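Local coordinates for putative uncharacterized protein (Helicobacter pylori, PDB 3TDG) that is a DsbG-like thioredoxin-fold oxidoreductase that probably reduces disulfide bonds in other proteins, at residues Val183-Val188 with Lys255-Leu260; Asn125-Glu130 with Phe249-Ile254; Ala133-Glu138 with Leu196-Met201; Val154-Cys159 with Val188-Lys193. All blocks are in the same frame, centred on the assembly; numbering follows the deposited sequence.

Contact 1: residues Val183-Val188 with Lys255-Leu260; sequences VGWLGV and KGVPFL
Trp185 and Gly256 mark the nearest approach of the two backbones, their CA atoms still 8.7 Å apart, so that side chains of the loop 183-188 must reach over to the side chains or backbone of the chain leading into strand 259-262. Trp185 and Val257 carry the contact. The five-membered ring of the indole meets the valine obliquely, CD1 lying 4.0 Å from Val257 CG1 and nearly as near to CG2, while NE1 lies 4.1 Å from Gly256 CA. Farther round the ring system, CZ2 meets the carbonyl O of Lys255 at 3.9 Å. A chi1 of 163° turns CG away from the backbone N and swings the indole across to these three residues. Glycine at 256 presents only backbone to the indole, and branched Val257 offers it both methyls. Deeper in, Val183 CG2 touches Val257 CG1 at 4.4 Å, a looser apolar pair. Val257 is followed by a cis peptide bond to Pro258, the cis-proline that thioredoxin-fold proteins carry beside the active-site cysteines; the side chain of Val257 touches Cys159 and Cys162, a CxxC pair consistent with the redox site. Phe249 of helix 235-249 stacks on the Trp185 ring, and Val154 of strand 150-155 lies against both valines.

Contact 2: residues Asn125-Glu130 with Phe249-Ile254; sequences NAIFNE and FESGVI
Ile127 and Phe128, near the end of the long helix 98-129, pack against the turn that follows helix 235-249 in the thioredoxin-fold domain. Apolar contacts make up most of this joint. Ile127 sends its two branches to different partners: CD1, at the end of the longer branch, lies 4.2 Å from Val253 CB, and the CG2 methyl is equally far from Ile254 CD1. The second isoleucine thus meets the first with the end of its own extended chain, chi2 of Ile254 being -178°. That same methyl also reaches the ring of Phe128, which it approaches obliquely, Ile254 CD1 lying 4.0 Å from Phe128 CZ. Branched aliphatic residues suit this buried position because each offers methyls in two directions, while the phenylalanine adds a flat surface that also stacks on Tyr152. Around them Ile248 of helix 235-249 and Leu124 of helix 98-129 extend the apolar cluster.

Polar groups lie toward the outside. Glu130 and Glu250 bring like charges within 5.8 Å of each other, OE1 to OE1, at the exposed margin, a proximity that probably costs a little energy; Lys247 touches the side chain of Glu130 and may soften it. The backbone of 249-254 turns at Gly252, where a positive phi of 83°, a conformation that glycine adopts readily, ends the helical course. Small and polar, Ser251 sits at the boundary between solvent and core, its OG 3.9 Å from Ile127 CD1.

Contact 3: residues Ala133-Glu138 with Leu196-Met201; sequences ADYAIE and LIQEEM. With FMT (formic acid), chain C.
Within the thioredoxin-fold domain, helix 188-206 lies against the lead-in and start of edge strand 137-139, joined by one glutamine and a small apolar cluster. Gln198 bends back at chi2 (-57°), which lays its amide flat over one face of the Tyr135 ring; the two planes are only 6° apart, and NE2 stands 3.6 Å above the ring centre. The same NE2 donates to Tyr135 O at 2.9 Å, a fairly straight bond (166°) that lands on a lone pair in the carbonyl plane. At the other end of the amide, Gln198 OE1 accepts a hydrogen bond from a water at 2.6 Å, and that water gives a weak bond to Asp134 OD1, while OD2 of Asp134 forms a salt bridge with Lys240. Beside this polar group, Ile137 CD1 meets Ile197 CG2 at 3.7 Å, and Ile137 CG1 lies equally near Met201 CG, the flexible methionine fitting round the branched isoleucine. On the strand, Glu138 N donates to O2 of a formic acid, probably from the crystallisation liquor, at 2.8 Å. Glutamine suits this buried place because each end of its amide finds a polar partner: the bond from NE2 and the stack on Tyr135 together fix its rotation, and Tyr135 is itself held through its OH by Val182 O.

Contact 4: residues Val154-Cys159 with Val188-Lys193; sequences VSDPMC and VNSAKK
The turn that carries strand 150-155 into helix 160-167, which begins with a CxxC sequence consistent with a thioredoxin-type redox site, packs here on the first turns of helix 188-206. Asp156 organises it. Its OD2 takes two donors on different lone pairs: Ser190 OG, at 2.6 Å, uses the syn one, and Met158 N, at 2.9 Å, the anti one, the latter bond closing an Asx turn. OD1 receives the backbone N-H groups of Trp185 and Leu186, so four donors grip this buried carboxylate. A chi1 of -172° points the carboxylate at the helix, and Ser190 is short enough to bring a hydroxyl straight from the helix surface.

Pro157 and Met158 supply the apolar part. Pro157 CG rests 3.6 Å from Lys193 CB, a rigid ring lying along the aliphatic chain of the lysine, the two pointing opposite ways as they pass. Met158, bent at chi2 and chi3, curls over the helix, its CG 3.8 Å from Asn189 CB and its SD 3.6 Å from Lys193 CE. Lysine suits this buried site because its extended methylenes serve as a packing surface while NZ reaches polar partners beyond them: Ile221 O, and a water that bridges to Pro157 O.

A type I turn from Asp156 to Cys159 brings the chain to the N-cap of helix 160-167, with Leu186 packed on Cys159. On the strand before the turn, Ser155 pairs through its backbone with Val181 and Val183, and Val182 of strand 177-182 lies against Pro157.

The chain begins with helix 33-43 and an antiparallel sheet, strands 48-54 to 85-88, then runs along helix 98-129 into the thioredoxin-fold domain. Contact 2 closes the widest loop, from the end of that helix to the turn after helix 235-249, and contacts 3 and 4 nest inside it. Contact 3 joins the edge strand 137-139 to helix 188-206; contact 4, nested within contact 3, sets the turn after strand 150-155 on the start of that same helix. Contact 1 crosses all three, running from the loop after strand 177-182 to the approach of strand 259-262. It shares Val188 with contact 4 and meets contact 2 through Phe249 and Ile254, tying long helix, sheet and CxxC turn together.

Contact 1: residues Val183-Val188 with Lys255-Leu260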
loop_
_atom_site.group_PDB
_atom_site.type_symbol
_atom_site.label_atom_id
_atom_site.label_comp_id
_atom_site.label_asym_id
_atom_site.label_seq_id
_atom_site.Cartn_x
_atom_site.Cartn_y
_atom_site.Cartn_z
ATOM N N VAL A 183 15.788 15.604 21.435
ATOM C CA VAL A 183 14.750 14.595 21.579
ATOM C C VAL A 183 14.991 13.685 22.790
ATOM O O VAL A 183 16.121 13.588 23.292
ATOM C CB VAL A 183 14.625 13.729 20.314
ATOM C CG1 VAL A 183 14.150 14.588 19.121
ATOM C CG2 VAL A 183 15.980 13.031 19.994
ATOM N N GLY A 184 13.928 13.020 23.229
ATOM C CA GLY A 184 14.005 12.019 24.290
ATOM C C GLY A 184 13.909 10.632 23.686
ATOM O O GLY A 184 12.989 9.898 23.999
ATOM N N TRP A 185 14.870 10.273 22.828
ATOM C CA TRP A 185 14.748 9.115 21.924
ATOM C C TRP A 185 15.337 7.809 22.479
ATOM O O TRP A 185 14.775 6.720 22.266
ATOM C CB TRP A 185 15.367 9.513 20.568
ATOM C CG TRP A 185 15.761 8.444 19.493
ATOM C CD1 TRP A 185 17.009 8.272 18.940
ATOM C CD2 TRP A 185 14.901 7.529 18.800
ATOM N NE1 TRP A 185 16.987 7.279 17.980
ATOM C CE2 TRP A 185 15.709 6.803 17.879
ATOM C CE3 TRP A 185 13.544 7.219 18.893
ATOM C CZ2 TRP A 185 15.189 5.808 17.046
ATOM C CZ3 TRP A 185 13.035 6.228 18.075
ATOM C CH2 TRP A 185 13.851 5.536 17.166
ATOM N N LEU A 186 16.451 7.913 23.201
ATOM C CA LEU A 186 17.202 6.700 23.555
ATOM C C LEU A 186 16.774 6.009 24.859
ATOM O O LEU A 186 17.106 4.855 25.080
ATOM C CB LEU A 186 18.714 6.942 23.497
ATOM C CG LEU A 186 19.250 7.248 22.088
ATOM C CD1 LEU A 186 20.734 7.544 22.150
ATOM C CD2 LEU A 186 18.965 6.110 21.104
ATOM N N GLY A 187 16.005 6.704 25.692
ATOM C CA GLY A 187 15.501 6.136 26.951
ATOM C C GLY A 187 14.951 7.200 27.881
ATOM O O GLY A 187 14.708 8.329 27.471
ATOM N N VAL A 188 14.762 6.839 29.144
ATOM C CA VAL A 188 14.117 7.713 30.124
ATOM C C VAL A 188 14.960 8.953 30.445
ATOM O O VAL A 188 14.444 10.066 30.514
ATOM C CB VAL A 188 13.780 6.928 31.432
ATOM C CG1 VAL A 188 13.376 7.879 32.553
ATOM C CG2 VAL A 188 12.679 5.912 31.170
ATOM N N LYS A 255 15.962 7.628 11.236
ATOM C CA LYS A 255 16.157 6.351 11.909
ATOM C C LYS A 255 17.163 6.421 13.077
ATOM O O LYS A 255 17.327 5.447 13.801
ATOM C CB LYS A 255 16.607 5.289 10.899
ATOM C CG LYS A 255 15.710 5.153 9.667
ATOM C CD LYS A 255 16.062 3.918 8.813
ATOM C CE LYS A 255 15.666 2.591 9.491
ATOM N NZ LYS A 255 14.270 2.613 10.036
ATOM N N GLY A 256 17.831 7.560 13.253
ATOM C CA GLY A 256 18.812 7.699 14.331
ATOM C C GLY A 256 19.381 9.089 14.488
ATOM O O GLY A 256 19.042 10.017 13.737
ATOM N N VAL A 257 20.262 9.231 15.471
ATOM C CA VAL A 257 20.836 10.528 15.810
ATOM C C VAL A 257 22.362 10.399 15.925
ATOM O O VAL A 257 22.861 9.303 16.118
ATOM C CB VAL A 257 20.253 11.077 17.131
ATOM C CG1 VAL A 257 18.716 11.316 17.018
ATOM C CG2 VAL A 257 20.571 10.139 18.306
ATOM N N PRO A 258 23.108 11.511 15.790
ATOM C CA PRO A 258 22.629 12.838 15.391
ATOM C C PRO A 258 22.204 12.819 13.919
ATOM O O PRO A 258 22.895 12.233 13.083
ATOM C CB PRO A 258 23.852 13.739 15.590
ATOM C CG PRO A 258 25.038 12.808 15.579
ATOM C CD PRO A 258 24.552 11.491 16.086
ATOM N N PHE A 259 21.066 13.429 13.619
ATOM C CA PHE A 259 20.586 13.554 12.250
ATOM C C PHE A 259 20.700 15.023 11.836
ATOM O O PHE A 259 20.096 15.905 12.460
ATOM C CB PHE A 259 19.143 13.061 12.174
ATOM C CG PHE A 259 18.550 13.094 10.794
ATOM C CD1 PHE A 259 18.512 11.938 10.020
ATOM C CD2 PHE A 259 18.003 14.268 10.279
ATOM C CE1 PHE A 259 17.961 11.947 8.734
ATOM C CE2 PHE A 259 17.445 14.298 8.998
ATOM C CZ PHE A 259 17.426 13.134 8.220
ATOM N N LEU A 260 21.490 15.298 10.802
ATOM C CA LEU A 260 21.600 16.660 10.295
ATOM C C LEU A 260 20.827 16.813 8.981
ATOM O O LEU A 260 20.804 15.894 8.147
ATOM C CB LEU A 260 23.057 17.071 10.129
ATOM C CG LEU A 260 23.872 17.425 11.374
ATOM C CD1 LEU A 260 24.005 16.248 12.350
ATOM C CD2 LEU A 260 25.259 17.914 10.954
#

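Contact 2: residues Asn125-Glu130 with Phe249-Ile254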
loop_
_atom_site.group_PDB
_atom_site.type_symbol
_atom_site.label_atom_id
_atom_site.label_comp_id
_atom_site.label_asym_id
_atom_site.label_seq_id
_atom_site.Cartn_x
_atom_site.Cartn_y
_atom_site.Cartn_z
ATOM N N ASN A 125 10.955 17.885 5.433
ATOM C CA ASN A 125 10.333 19.194 5.600
ATOM C C ASN A 125 9.052 19.149 6.415
ATOM O O ASN A 125 8.853 19.993 7.281
ATOM C CB ASN A 125 10.027 19.827 4.252
ATOM C CG ASN A 125 11.256 20.271 3.535
ATOM O OD1 ASN A 125 12.364 20.168 4.047
ATOM N ND2 ASN A 125 11.074 20.782 2.326
ATOM N N ALA A 126 8.186 18.176 6.143
ATOM C CA ALA A 126 6.949 18.029 6.908
ATOM C C ALA A 126 7.202 17.636 8.372
ATOM O O ALA A 126 6.522 18.131 9.281
ATOM C CB ALA A 126 6.027 17.044 6.256
ATOM N N ILE A 127 8.165 16.737 8.598
ATOM C CA ILE A 127 8.563 16.402 9.968
ATOM C C ILE A 127 8.985 17.655 10.734
ATOM O O ILE A 127 8.461 17.915 11.810
ATOM C CB ILE A 127 9.654 15.305 10.032
ATOM C CG1 ILE A 127 9.026 13.954 9.672
ATOM C CG2 ILE A 127 10.302 15.261 11.446
ATOM C CD1 ILE A 127 10.044 12.888 9.306
ATOM N N PHE A 128 9.891 18.438 10.164
ATOM C CA PHE A 128 10.381 19.631 10.827
ATOM C C PHE A 128 9.372 20.775 10.978
ATOM O O PHE A 128 9.484 21.570 11.918
ATOM C CB PHE A 128 11.682 20.100 10.192
ATOM C CG PHE A 128 12.802 19.141 10.411
ATOM C CD1 PHE A 128 13.323 18.956 11.690
ATOM C CD2 PHE A 128 13.296 18.369 9.361
ATOM C CE1 PHE A 128 14.337 18.039 11.925
ATOM C CE2 PHE A 128 14.311 17.443 9.583
ATOM C CZ PHE A 128 14.833 17.279 10.868
ATOM N N ASN A 129 8.404 20.845 10.060
ATOM C CA ASN A 129 7.328 21.838 10.124
ATOM C C ASN A 129 6.277 21.481 11.151
ATOM O O ASN A 129 5.541 22.339 11.601
ATOM C CB ASN A 129 6.658 22.013 8.751
ATOM C CG ASN A 129 7.572 22.663 7.739
ATOM O OD1 ASN A 129 8.424 23.495 8.086
ATOM N ND2 ASN A 129 7.417 22.283 6.476
ATOM N N GLU A 130 6.202 20.206 11.505
ATOM C CA GLU A 130 5.225 19.719 12.470
ATOM C C GLU A 130 5.699 19.812 13.942
ATOM O O GLU A 130 4.897 19.618 14.866
ATOM C CB GLU A 130 4.848 18.292 12.078
ATOM C CG GLU A 130 4.169 17.406 13.123
ATOM C CD GLU A 130 4.036 15.956 12.633
ATOM O OE1 GLU A 130 5.069 15.240 12.519
ATOM O OE2 GLU A 130 2.896 15.530 12.343
ATOM N N PHE A 249 10.209 10.428 14.852
ATOM C CA PHE A 249 10.736 9.098 14.524
ATOM C C PHE A 249 9.695 8.103 13.996
ATOM O O PHE A 249 10.044 6.991 13.603
ATOM C CB PHE A 249 11.489 8.494 15.728
ATOM C CG PHE A 249 12.747 9.242 16.085
ATOM C CD1 PHE A 249 13.942 8.992 15.406
ATOM C CD2 PHE A 249 12.735 10.211 17.081
ATOM C CE1 PHE A 249 15.104 9.699 15.735
ATOM C CE2 PHE A 249 13.891 10.934 17.409
ATOM C CZ PHE A 249 15.073 10.682 16.737
ATOM N N GLU A 250 8.434 8.517 13.974
ATOM C CA GLU A 250 7.296 7.678 13.580
ATOM C C GLU A 250 7.405 6.994 12.217
ATOM O O GLU A 250 7.177 5.805 12.109
ATOM C CB GLU A 250 6.044 8.546 13.558
ATOM C CG GLU A 250 4.809 7.839 13.992
ATOM C CD GLU A 250 3.771 8.815 14.497
ATOM O OE1 GLU A 250 3.476 9.802 13.778
ATOM O OE2 GLU A 250 3.274 8.597 15.625
ATOM N N SER A 251 7.727 7.759 11.181
ATOM C CA SER A 251 7.667 7.273 9.801
ATOM C C SER A 251 8.865 6.402 9.449
ATOM O O SER A 251 8.810 5.588 8.522
ATOM C CB SER A 251 7.634 8.457 8.855
ATOM O OG SER A 251 8.821 9.220 9.011
ATOM N N GLY A 252 9.964 6.582 10.173
ATOM C CA GLY A 252 11.170 5.820 9.881
ATOM C C GLY A 252 11.956 6.464 8.770
ATOM O O GLY A 252 12.894 5.876 8.247
ATOM N N VAL A 253 11.564 7.681 8.408
ATOM C CA VAL A 253 12.356 8.511 7.507
ATOM C C VAL A 253 13.620 9.006 8.222
ATOM O O VAL A 253 14.655 9.246 7.587
ATOM C CB VAL A 253 11.522 9.683 6.981
ATOM C CG1 VAL A 253 12.399 10.752 6.334
ATOM C CG2 VAL A 253 10.465 9.172 5.976
ATOM N N ILE A 254 13.513 9.192 9.537
ATOM C CA ILE A 254 14.668 9.496 10.390
ATOM C C ILE A 254 14.806 8.281 11.301
ATOM O O ILE A 254 13.865 7.924 12.018
ATOM C CB ILE A 254 14.462 10.788 11.233
ATOM C CG1 ILE A 254 14.211 11.998 10.318
ATOM C CG2 ILE A 254 15.653 11.025 12.181
ATOM C CD1 ILE A 254 14.034 13.355 11.042
#

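Contact 3: residues Ala133-Glu138 with Leu196-Met201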
loop_
_atom_site.group_PDB
_atom_site.type_symbol
_atom_site.label_atom_id
_atom_site.label_comp_id
_atom_site.label_asym_id
_atom_site.label_seq_id
_atom_site.Cartn_x
_atom_site.Cartn_y
_atom_site.Cartn_z
ATOM N N ALA A 133 6.485 25.118 17.607
ATOM C CA ALA A 133 7.291 26.274 17.211
ATOM C C ALA A 133 8.338 26.724 18.228
ATOM O O ALA A 133 9.363 27.321 17.855
ATOM C CB ALA A 133 6.378 27.427 16.848
ATOM N N ASP A 134 8.079 26.470 19.509
ATOM C CA ASP A 134 9.033 26.829 20.557
ATOM C C ASP A 134 10.025 25.685 20.873
ATOM O O ASP A 134 10.924 25.859 21.684
ATOM C CB ASP A 134 8.284 27.235 21.839
ATOM C CG ASP A 134 7.381 26.137 22.363
ATOM O OD1 ASP A 134 7.232 26.031 23.597
ATOM O OD2 ASP A 134 6.829 25.354 21.563
ATOM N N TYR A 135 9.844 24.527 20.239
ATOM C CA TYR A 135 10.585 23.331 20.622
ATOM C C TYR A 135 12.068 23.401 20.200
ATOM O O TYR A 135 12.976 23.161 21.031
ATOM C CB TYR A 135 9.894 22.067 20.106
ATOM C CG TYR A 135 10.424 20.810 20.756
ATOM C CD1 TYR A 135 9.781 20.259 21.868
ATOM C CD2 TYR A 135 11.578 20.186 20.281
ATOM C CE1 TYR A 135 10.252 19.135 22.482
ATOM C CE2 TYR A 135 12.082 19.044 20.898
ATOM C CZ TYR A 135 11.411 18.523 21.995
ATOM O OH TYR A 135 11.866 17.386 22.615
ATOM N N ALA A 136 12.319 23.750 18.933
ATOM C CA ALA A 136 13.693 23.809 18.419
ATOM C C ALA A 136 14.419 24.954 19.055
ATOM O O ALA A 136 13.803 25.985 19.342
ATOM C CB ALA A 136 13.718 23.972 16.885
ATOM N N ILE A 137 15.727 24.778 19.257
ATOM C CA ILE A 137 16.576 25.828 19.774
ATOM C C ILE A 137 17.303 26.421 18.597
ATOM O O ILE A 137 18.229 25.801 18.052
ATOM C CB ILE A 137 17.621 25.303 20.771
ATOM C CG1 ILE A 137 16.935 24.619 21.947
ATOM C CG2 ILE A 137 18.556 26.439 21.230
ATOM C CD1 ILE A 137 17.769 23.554 22.584
ATOM N N GLU A 138 16.888 27.617 18.202
ATOM C CA GLU A 138 17.471 28.271 17.042
ATOM C C GLU A 138 18.629 29.185 17.443
ATOM O O GLU A 138 18.458 30.127 18.216
ATOM C CB GLU A 138 16.396 29.032 16.251
ATOM C CG GLU A 138 16.931 29.620 14.949
ATOM C CD GLU A 138 15.857 30.214 14.053
ATOM O OE1 GLU A 138 14.905 29.504 13.654
ATOM O OE2 GLU A 138 15.991 31.398 13.714
ATOM N N LEU A 196 14.255 19.098 30.664
ATOM C CA LEU A 196 14.994 20.118 31.399
ATOM C C LEU A 196 15.547 21.155 30.447
ATOM O O LEU A 196 15.568 22.353 30.747
ATOM C CB LEU A 196 16.156 19.462 32.188
ATOM C CG LEU A 196 15.801 18.493 33.336
ATOM C CD1 LEU A 196 17.041 17.699 33.863
ATOM C CD2 LEU A 196 15.121 19.217 34.496
ATOM N N ILE A 197 16.017 20.696 29.288
ATOM C CA ILE A 197 16.470 21.611 28.260
ATOM C C ILE A 197 15.323 22.536 27.789
ATOM O O ILE A 197 15.534 23.739 27.626
ATOM C CB ILE A 197 17.214 20.878 27.076
ATOM C CG1 ILE A 197 18.661 20.540 27.485
ATOM C CG2 ILE A 197 17.282 21.777 25.814
ATOM C CD1 ILE A 197 19.285 19.350 26.747
ATOM N N GLN A 198 14.133 21.981 27.573
ATOM C CA GLN A 198 12.964 22.786 27.157
ATOM C C GLN A 198 12.668 23.832 28.247
ATOM O O GLN A 198 12.445 25.009 27.953
ATOM C CB GLN A 198 11.720 21.900 26.952
ATOM C CG GLN A 198 11.690 21.099 25.642
ATOM C CD GLN A 198 11.804 21.998 24.437
ATOM O OE1 GLN A 198 11.043 22.943 24.297
ATOM N NE2 GLN A 198 12.791 21.747 23.592
ATOM N N GLU A 199 12.661 23.388 29.505
ATOM C CA GLU A 199 12.367 24.297 30.632
ATOM C C GLU A 199 13.411 25.387 30.728
ATOM O O GLU A 199 13.086 26.554 30.843
ATOM C CB GLU A 199 12.279 23.509 31.937
ATOM C CG GLU A 199 12.041 24.349 33.201
ATOM C CD GLU A 199 11.823 23.452 34.418
ATOM O OE1 GLU A 199 12.777 22.763 34.835
ATOM O OE2 GLU A 199 10.684 23.400 34.931
ATOM N N GLU A 200 14.678 24.997 30.632
ATOM C CA GLU A 200 15.760 25.943 30.774
ATOM C C GLU A 200 15.835 26.929 29.595
ATOM O O GLU A 200 16.166 28.104 29.798
ATOM C CB GLU A 200 17.074 25.176 31.005
ATOM C CG GLU A 200 18.295 26.039 31.180
ATOM C CD GLU A 200 18.880 25.996 32.593
ATOM O OE1 GLU A 200 19.423 24.929 32.989
ATOM O OE2 GLU A 200 18.797 27.038 33.296
ATOM N N MET A 201 15.518 26.469 28.374
ATOM C CA MET A 201 15.472 27.366 27.206
ATOM C C MET A 201 14.344 28.408 27.289
ATOM O O MET A 201 14.538 29.544 26.891
ATOM C CB MET A 201 15.348 26.583 25.882
ATOM C CG MET A 201 16.668 25.942 25.410
ATOM S SD MET A 201 18.057 27.116 25.275
ATOM C CE MET A 201 19.413 25.957 25.445
HETATM C C FMT C . 16.197 29.903 20.637
HETATM O O1 FMT C . 15.988 30.500 21.707
HETATM O O2 FMT C . 15.496 28.986 20.195
HETATM O O HOH W 1 8.576 23.358 25.087
#

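Contact 4: residues Val154-Cys159 with Val188-Lys193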
loop_
_atom_site.group_PDB
_atom_site.type_symbol
_atom_site.label_atom_id
_atom_site.label_comp_id
_atom_site.label_asym_id
_atom_site.label_seq_id
_atom_site.Cartn_x
_atom_site.Cartn_y
_atom_site.Cartn_z
ATOM N N VAL A 154 18.947 16.898 14.761
ATOM C CA VAL A 154 18.168 16.084 15.697
ATOM C C VAL A 154 19.181 15.360 16.586
ATOM O O VAL A 154 20.092 14.704 16.081
ATOM C CB VAL A 154 17.225 15.117 14.993
ATOM C CG1 VAL A 154 16.389 14.303 16.016
ATOM C CG2 VAL A 154 16.293 15.881 14.024
ATOM N N SER A 155 19.035 15.533 17.899
ATOM C CA SER A 155 20.083 15.209 18.854
ATOM C C SER A 155 19.492 14.714 20.187
ATOM O O SER A 155 18.512 15.282 20.690
ATOM C CB SER A 155 20.953 16.437 19.096
ATOM O OG SER A 155 22.027 16.161 20.001
ATOM N N ASP A 156 20.095 13.654 20.730
ATOM C CA ASP A 156 19.685 13.058 21.998
ATOM C C ASP A 156 20.774 13.391 23.026
ATOM O O ASP A 156 21.954 13.201 22.760
ATOM C CB ASP A 156 19.518 11.546 21.830
ATOM C CG ASP A 156 18.892 10.871 23.055
ATOM O OD1 ASP A 156 17.739 10.402 22.929
ATOM O OD2 ASP A 156 19.546 10.805 24.136
ATOM N N PRO A 157 20.379 13.924 24.197
ATOM C CA PRO A 157 21.367 14.336 25.193
ATOM C C PRO A 157 22.065 13.181 25.958
ATOM O O PRO A 157 22.988 13.455 26.727
ATOM C CB PRO A 157 20.564 15.238 26.142
ATOM C CG PRO A 157 19.134 14.873 25.947
ATOM C CD PRO A 157 18.992 14.059 24.685
ATOM N N MET A 158 21.634 11.933 25.752
ATOM C CA MET A 158 22.303 10.754 26.332
ATOM C C MET A 158 23.107 9.971 25.286
ATOM O O MET A 158 23.417 8.801 25.472
ATOM C CB MET A 158 21.298 9.816 27.030
ATOM C CG MET A 158 20.636 10.376 28.321
ATOM S SD MET A 158 21.745 11.028 29.603
ATOM C CE MET A 158 22.289 9.503 30.397
ATOM N N CYS A 159 23.441 10.610 24.172
ATOM C CA CYS A 159 24.075 9.898 23.088
ATOM C C CYS A 159 25.487 10.441 22.920
ATOM O O CYS A 159 25.655 11.628 22.663
ATOM C CB CYS A 159 23.236 10.067 21.816
ATOM S SG CYS A 159 23.992 9.547 20.264
ATOM N N VAL A 188 14.762 6.839 29.144
ATOM C CA VAL A 188 14.117 7.713 30.124
ATOM C C VAL A 188 14.960 8.953 30.445
ATOM O O VAL A 188 14.444 10.066 30.514
ATOM C CB VAL A 188 13.780 6.928 31.432
ATOM C CG1 VAL A 188 13.376 7.879 32.553
ATOM C CG2 VAL A 188 12.679 5.912 31.170
ATOM N N ASN A 189 16.252 8.751 30.653
ATOM C CA ASN A 189 17.152 9.864 30.956
ATOM C C ASN A 189 17.257 10.883 29.810
ATOM O O ASN A 189 17.441 12.080 30.061
ATOM C CB ASN A 189 18.530 9.340 31.364
ATOM C CG ASN A 189 18.535 8.722 32.769
ATOM O OD1 ASN A 189 17.741 9.104 33.637
ATOM N ND2 ASN A 189 19.434 7.760 32.991
ATOM N N SER A 190 17.121 10.398 28.572
ATOM C CA SER A 190 17.071 11.257 27.380
ATOM C C SER A 190 15.856 12.194 27.474
ATOM O O SER A 190 15.993 13.419 27.416
ATOM C CB SER A 190 16.964 10.405 26.104
ATOM O OG SER A 190 18.108 9.583 25.908
ATOM N N ALA A 191 14.679 11.600 27.667
ATOM C CA ALA A 191 13.432 12.354 27.785
ATOM C C ALA A 191 13.513 13.399 28.909
ATOM O O ALA A 191 13.152 14.573 28.728
ATOM C CB ALA A 191 12.249 11.391 27.988
ATOM N N LYS A 192 14.039 12.977 30.053
ATOM C CA LYS A 192 14.192 13.859 31.200
ATOM C C LYS A 192 15.146 15.011 30.925
ATOM O O LYS A 192 14.860 16.158 31.242
ATOM C CB LYS A 192 14.660 13.034 32.404
ATOM C CG LYS A 192 14.777 13.805 33.681
ATOM C CD LYS A 192 14.686 12.860 34.897
ATOM C CE LYS A 192 15.343 13.502 36.123
ATOM N NZ LYS A 192 15.005 14.967 36.273
ATOM N N LYS A 193 16.293 14.715 30.333
ATOM C CA LYS A 193 17.203 15.777 29.948
ATOM C C LYS A 193 16.594 16.691 28.883
ATOM O O LYS A 193 16.721 17.901 28.961
ATOM C CB LYS A 193 18.542 15.191 29.483
ATOM C CG LYS A 193 19.444 14.740 30.654
ATOM C CD LYS A 193 20.900 14.618 30.230
ATOM C CE LYS A 193 21.809 14.182 31.427
ATOM N NZ LYS A 193 23.239 14.170 31.021
HETATM O O HOH W 2 24.692 13.234 28.809
#